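Local coordinates for protein putative citrate lyase, alfa subunit (Streptococcus mutans, PDB 2HJ0) that is of unestablished function but belongs to the citrate lyase alpha-subunit (CitF) family and is found here as a two-chain assembly, at residues G273-T278 against N365-C370; N303-G308 against G320-I325. One frame throughout, in Å; residues are numbered along the deposited sequence.

Interaction 1. Residues G273-T278 against N365-C370; sequences GFSFQT and NQLDIC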
loop_
_atom_site.group_PDB
_atom_site.type_symbol
_atom_site.label_atom_id
_atom_site.label_comp_id
_atom_site.label_asym_id
_atom_site.label_seq_id
_atom_site.Cartn_x
_atom_site.Cartn_y
_atom_site.Cartn_z
ATOM N N GLY A 273 -14.161 -15.924 -19.201
ATOM C CA GLY A 273 -13.407 -14.842 -18.578
ATOM C C GLY A 273 -14.073 -13.475 -18.443
ATOM O O GLY A 273 -13.407 -12.448 -18.535
ATOM N N PHE A 274 -15.382 -13.455 -18.213
ATOM C CA PHE A 274 -16.125 -12.203 -18.083
ATOM C C PHE A 274 -16.225 -11.851 -16.604
ATOM O O PHE A 274 -16.220 -12.740 -15.762
ATOM C CB PHE A 274 -17.525 -12.365 -18.694
ATOM C CG PHE A 274 -18.492 -13.078 -17.799
ATOM C CD1 PHE A 274 -19.336 -12.356 -16.963
ATOM C CD2 PHE A 274 -18.524 -14.468 -17.746
ATOM C CE1 PHE A 274 -20.201 -13.003 -16.080
ATOM C CE2 PHE A 274 -19.388 -15.134 -16.862
ATOM C CZ PHE A 274 -20.227 -14.400 -16.027
ATOM N N SER A 275 -16.312 -10.561 -16.292
ATOM C CA SER A 275 -16.396 -10.117 -14.904
ATOM C C SER A 275 -17.797 -9.638 -14.569
ATOM O O SER A 275 -18.576 -9.314 -15.462
ATOM C CB SER A 275 -15.404 -8.979 -14.651
ATOM O OG SER A 275 -15.619 -7.906 -15.554
ATOM N N PHE A 276 -18.114 -9.580 -13.282
ATOM C CA PHE A 276 -19.429 -9.132 -12.874
ATOM C C PHE A 276 -19.519 -8.806 -11.387
ATOM O O PHE A 276 -18.673 -9.207 -10.577
ATOM C CB PHE A 276 -20.471 -10.201 -13.191
ATOM C CG PHE A 276 -20.325 -11.440 -12.362
ATOM C CD1 PHE A 276 -19.372 -12.397 -12.679
ATOM C CD2 PHE A 276 -21.088 -11.616 -11.222
ATOM C CE1 PHE A 276 -19.181 -13.503 -11.865
ATOM C CE2 PHE A 276 -20.898 -12.724 -10.406
ATOM C CZ PHE A 276 -19.944 -13.667 -10.726
ATOM N N GLN A 277 -20.574 -8.083 -11.042
ATOM C CA GLN A 277 -20.845 -7.724 -9.666
ATOM C C GLN A 277 -22.355 -7.829 -9.469
ATOM O O GLN A 277 -23.128 -7.303 -10.265
ATOM C CB GLN A 277 -20.368 -6.299 -9.369
ATOM C CG GLN A 277 -20.605 -5.881 -7.930
ATOM C CD GLN A 277 -20.342 -4.415 -7.682
ATOM O OE1 GLN A 277 -19.200 -3.958 -7.658
ATOM N NE2 GLN A 277 -21.411 -3.663 -7.505
ATOM N N THR A 278 -22.769 -8.548 -8.427
ATOM C CA THR A 278 -24.187 -8.707 -8.119
ATOM C C THR A 278 -24.501 -8.078 -6.781
ATOM O O THR A 278 -23.605 -7.670 -6.040
ATOM C CB THR A 278 -24.618 -10.183 -8.052
ATOM O OG1 THR A 278 -23.731 -10.898 -7.187
ATOM C CG2 THR A 278 -24.600 -10.805 -9.437
ATOM N N ASN A 365 -13.470 -0.603 -13.585
ATOM C CA ASN A 365 -13.197 -0.208 -14.956
ATOM C C ASN A 365 -12.997 -1.464 -15.809
ATOM O O ASN A 365 -12.989 -1.409 -17.042
ATOM C CB ASN A 365 -11.948 0.653 -14.989
ATOM C CG ASN A 365 -12.049 1.770 -15.986
ATOM O OD1 ASN A 365 -11.346 2.774 -15.870
ATOM N ND2 ASN A 365 -12.929 1.613 -16.982
ATOM N N GLN A 366 -12.841 -2.599 -15.134
ATOM C CA GLN A 366 -12.663 -3.857 -15.818
ATOM C C GLN A 366 -13.898 -4.709 -15.626
ATOM O O GLN A 366 -13.911 -5.894 -15.940
ATOM C CB GLN A 366 -11.436 -4.573 -15.272
ATOM C CG GLN A 366 -10.174 -3.740 -15.383
ATOM C CD GLN A 366 -9.883 -3.315 -16.804
ATOM O OE1 GLN A 366 -9.263 -2.276 -17.035
ATOM N NE2 GLN A 366 -10.321 -4.121 -17.765
ATOM N N LEU A 367 -14.953 -4.091 -15.131
ATOM C CA LEU A 367 -16.187 -4.800 -14.889
ATOM C C LEU A 367 -17.064 -4.873 -16.151
ATOM O O LEU A 367 -17.344 -3.849 -16.771
ATOM C CB LEU A 367 -16.913 -4.085 -13.757
ATOM C CG LEU A 367 -18.116 -4.749 -13.109
ATOM C CD1 LEU A 367 -17.749 -6.125 -12.557
ATOM C CD2 LEU A 367 -18.618 -3.834 -12.001
ATOM N N ASP A 368 -17.494 -6.073 -16.541
ATOM C CA ASP A 368 -18.344 -6.208 -17.728
ATOM C C ASP A 368 -19.816 -5.953 -17.427
ATOM O O ASP A 368 -20.537 -5.401 -18.258
ATOM C CB ASP A 368 -18.225 -7.601 -18.373
ATOM C CG ASP A 368 -16.845 -7.883 -18.928
ATOM O OD1 ASP A 368 -16.242 -6.969 -19.551
ATOM O OD2 ASP A 368 -16.372 -9.032 -18.753
ATOM N N ILE A 369 -20.279 -6.360 -16.253
ATOM C CA ILE A 369 -21.680 -6.135 -15.939
ATOM C C ILE A 369 -21.932 -6.022 -14.434
ATOM O O ILE A 369 -21.243 -6.636 -13.627
ATOM C CB ILE A 369 -22.558 -7.259 -16.577
ATOM C CG1 ILE A 369 -24.013 -6.834 -16.592
ATOM C CG2 ILE A 369 -22.412 -8.570 -15.800
ATOM C CD1 ILE A 369 -24.726 -7.075 -15.271
ATOM N N CYS A 370 -22.901 -5.196 -14.067
ATOM C CA CYS A 370 -23.257 -5.028 -12.678
ATOM C C CYS A 370 -24.785 -5.064 -12.555
ATOM O O CYS A 370 -25.511 -4.625 -13.456
ATOM C CB CYS A 370 -22.698 -3.710 -12.118
ATOM S SG CYS A 370 -23.431 -2.177 -12.831
HETATM O O HOH W 1 -13.576 -9.727 -18.310
#
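The flat group at the crossing point is the carboxylate of Asp-368, and Ser-275 occupies one of its faces. Ser-275 OG sits above the middle of the group, 3.6 Å from Asp-368 CG. On that same side, the backbone N of Ser-275 reaches Asp-368 OD2 at 2.9 Å in a nearly straight bond (163°), arriving 35° out of the carboxylate plane. A water bridges OD2 to Gly-273 O, while OD1 has a weak, long ion pair with Lys-408. The phenyl rings of Phe-274 and Phe-276 turn off toward helices: Phe-274 packs on Met-295, Phe-276 on Met-313 and Leu-316.

With chi1 at 56°, the Ser-275 hydroxyl is swung over to the opposing segment, where it does two jobs. Ser-275 OG donates to Gln-366 O at 2.7 Å, in the carbonyl plane and on a lone pair, and the same Ser-275 OG accepts from Asp-368 N at 2.8 Å. Serine and aspartate thus exchange backbone-to-side-chain bonds in both directions.

Farther along, the two segments pair as parallel strands, with Gln-277 opposite Cys-370. Gln-277 N bonds to Ile-369 O at 3.0 Å. Phe-276 CB meets Ile-369 CG2 at 3.6 Å on one face. Over the Gln-277 and Cys-370 face comes Leu-367, whose CD2 lies 4.0 Å from Gln-277 CB and whose CD1 lies against the Phe-276 backbone. The amide oxygen of Gln-277 continues to the hydroxyl of Tyr-354.

Chemically, then, side-chain bonds from Ser-275 and Asp-368 join the segments where regular strand pairing has not yet begun. The N-H of Ser-275 directed at this carboxylate and, weakly, the distant Lys-408 would be expected to favour its charged form.

Interaction 2. Residues N303-G308 against G320-I325; sequences NFALGG and GLVDKI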
loop_
_atom_site.group_PDB
_atom_site.type_symbol
_atom_site.label_atom_id
_atom_site.label_comp_id
_atom_site.label_asym_id
_atom_site.label_seq_id
_atom_site.Cartn_x
_atom_site.Cartn_y
_atom_site.Cartn_z
ATOM N N ASN A 303 -13.731 -14.511 -14.872
ATOM C CA ASN A 303 -12.402 -14.205 -14.341
ATOM C C ASN A 303 -12.437 -13.690 -12.896
ATOM O O ASN A 303 -11.583 -14.051 -12.090
ATOM C CB ASN A 303 -11.684 -13.180 -15.225
ATOM C CG ASN A 303 -12.447 -11.868 -15.348
ATOM O OD1 ASN A 303 -11.953 -10.904 -15.934
ATOM N ND2 ASN A 303 -13.660 -11.826 -14.797
ATOM N N PHE A 304 -13.399 -12.835 -12.567
ATOM C CA PHE A 304 -13.502 -12.338 -11.200
ATOM C C PHE A 304 -14.844 -11.699 -10.871
ATOM O O PHE A 304 -15.595 -11.301 -11.757
ATOM C CB PHE A 304 -12.380 -11.329 -10.881
ATOM C CG PHE A 304 -12.548 -9.993 -11.559
ATOM C CD1 PHE A 304 -12.044 -9.779 -12.835
ATOM C CD2 PHE A 304 -13.249 -8.965 -10.944
ATOM C CE1 PHE A 304 -12.237 -8.567 -13.483
ATOM C CE2 PHE A 304 -13.447 -7.751 -11.593
ATOM C CZ PHE A 304 -12.938 -7.555 -12.858
ATOM N N ALA A 305 -15.123 -11.629 -9.575
ATOM C CA ALA A 305 -16.327 -11.018 -9.049
ATOM C C ALA A 305 -15.850 -9.854 -8.155
ATOM O O ALA A 305 -14.758 -9.909 -7.567
ATOM C CB ALA A 305 -17.105 -12.030 -8.246
ATOM N N LEU A 306 -16.667 -8.810 -8.044
ATOM C CA LEU A 306 -16.293 -7.641 -7.259
ATOM C C LEU A 306 -17.323 -7.197 -6.237
ATOM O O LEU A 306 -18.323 -7.865 -5.996
ATOM C CB LEU A 306 -16.018 -6.480 -8.211
ATOM C CG LEU A 306 -15.516 -5.157 -7.647
ATOM C CD1 LEU A 306 -14.181 -5.382 -6.958
ATOM C CD2 LEU A 306 -15.381 -4.136 -8.776
ATOM N N GLY A 307 -17.039 -6.055 -5.625
ATOM C CA GLY A 307 -17.948 -5.440 -4.673
ATOM C C GLY A 307 -17.949 -5.899 -3.236
ATOM O O GLY A 307 -16.907 -6.128 -2.616
ATOM N N GLY A 308 -19.168 -5.931 -2.709
ATOM C CA GLY A 308 -19.413 -6.382 -1.368
ATOM C C GLY A 308 -19.705 -7.837 -1.630
ATOM O O GLY A 308 -20.682 -8.183 -2.301
ATOM N N GLY A 320 -15.105 -23.284 -8.555
ATOM C CA GLY A 320 -14.264 -23.023 -9.707
ATOM C C GLY A 320 -14.968 -22.289 -10.840
ATOM O O GLY A 320 -14.505 -22.332 -11.977
ATOM N N LEU A 321 -16.076 -21.610 -10.548
ATOM C CA LEU A 321 -16.794 -20.884 -11.587
ATOM C C LEU A 321 -16.293 -19.458 -11.787
ATOM O O LEU A 321 -16.533 -18.836 -12.825
ATOM C CB LEU A 321 -18.283 -20.860 -11.291
ATOM C CG LEU A 321 -19.090 -21.937 -12.017
ATOM C CD1 LEU A 321 -18.714 -23.316 -11.497
ATOM C CD2 LEU A 321 -20.573 -21.658 -11.783
ATOM N N VAL A 322 -15.616 -18.931 -10.781
ATOM C CA VAL A 322 -15.049 -17.599 -10.866
ATOM C C VAL A 322 -13.613 -17.734 -10.367
ATOM O O VAL A 322 -13.359 -18.202 -9.254
ATOM C CB VAL A 322 -15.870 -16.562 -10.021
ATOM C CG1 VAL A 322 -15.914 -16.966 -8.559
ATOM C CG2 VAL A 322 -15.269 -15.182 -10.169
ATOM N N ASP A 323 -12.675 -17.340 -11.217
ATOM C CA ASP A 323 -11.264 -17.452 -10.902
ATOM C C ASP A 323 -10.768 -16.659 -9.699
ATOM O O ASP A 323 -10.142 -17.220 -8.807
ATOM C CB ASP A 323 -10.423 -17.086 -12.119
ATOM C CG ASP A 323 -8.996 -17.520 -11.957
ATOM O OD1 ASP A 323 -8.772 -18.749 -11.875
ATOM O OD2 ASP A 323 -8.098 -16.653 -11.890
ATOM N N LYS A 324 -11.025 -15.358 -9.680
ATOM C CA LYS A 324 -10.585 -14.531 -8.573
ATOM C C LYS A 324 -11.746 -13.720 -8.057
ATOM O O LYS A 324 -12.810 -13.688 -8.661
ATOM C CB LYS A 324 -9.509 -13.564 -9.027
ATOM C CG LYS A 324 -8.272 -14.198 -9.575
ATOM C CD LYS A 324 -7.301 -14.529 -8.474
ATOM C CE LYS A 324 -5.982 -14.985 -9.050
ATOM N NZ LYS A 324 -5.409 -14.007 -10.003
ATOM N N ILE A 325 -11.536 -13.046 -6.940
ATOM C CA ILE A 325 -12.573 -12.201 -6.369
ATOM C C ILE A 325 -11.927 -11.026 -5.619
ATOM O O ILE A 325 -11.116 -11.218 -4.700
ATOM C CB ILE A 325 -13.518 -13.025 -5.456
ATOM C CG1 ILE A 325 -14.261 -12.120 -4.497
ATOM C CG2 ILE A 325 -12.743 -14.026 -4.654
ATOM C CD1 ILE A 325 -15.091 -12.929 -3.541
#
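Lys-324 N donates to Asn-303 O at 2.8 Å, the shorter of the two hydrogen bonds here. On the same edge, the carbonyl oxygen of Lys-324 accepts from Ala-305 N at 3.2 Å. The CA of Phe-304 also points its hydrogen at Lys-324 O. Lys-324 is therefore bracketed by the residues before and after Phe-304, as expected for a parallel bridge.

On the face carrying Phe-304 and Lys-324, the two CB atoms stand 4.1 Å apart, but the side chains then part. The phenyl ring heads for Ser-275 and Gln-366, whereas the bent lysine chain carries NZ to the second subunit, where it makes weak hydrogen bonds with Thr-216 and Pro-214 O of that neighbouring chain.

The other face belongs to Ala-305 and Ile-325, with Val-322 beside them. A chi1 of 59° leaves Val-322 CG2 trans to N, and this is the branch that does the touching: Val-322 CG2 lies 3.5 Å from Phe-304 CA and 4.1 Å from Ala-305 CB.

Helix 311-318 packs over this apolar side, Met-313 on Ala-305, Leu-316 on Val-322 and Leu-317 on Ile-325. Strand 302-305, that helix and strand 322-327 together make a beta-alpha-beta crossover, with strand 275-277 flanking 302-305 on its other edge.

How the interactions relate
Interactions 1 and 2 belong to one mixed sheet, their centres about 9 Å apart. Across it the strands run 322-327, 302-305, 275-277, 369-372, so the two contacts are alternate seams, and the seam between them is closed by probable hydrogen bonds from Phe-274 O to Asn-303 N (3.2 Å) and Phe-276 O to Leu-306 N (3.3 Å). Along the chain, the sheet grows outward from 275-277 through 302-305 to 322-327, and later the chain returns to add 369-372 on the opposite edge of 275-277. Interaction 2 is thus a local crossover, interaction 1 a long-range closure. This layout is consistent with a Rossmann-like family, and both contacts touch the second subunit.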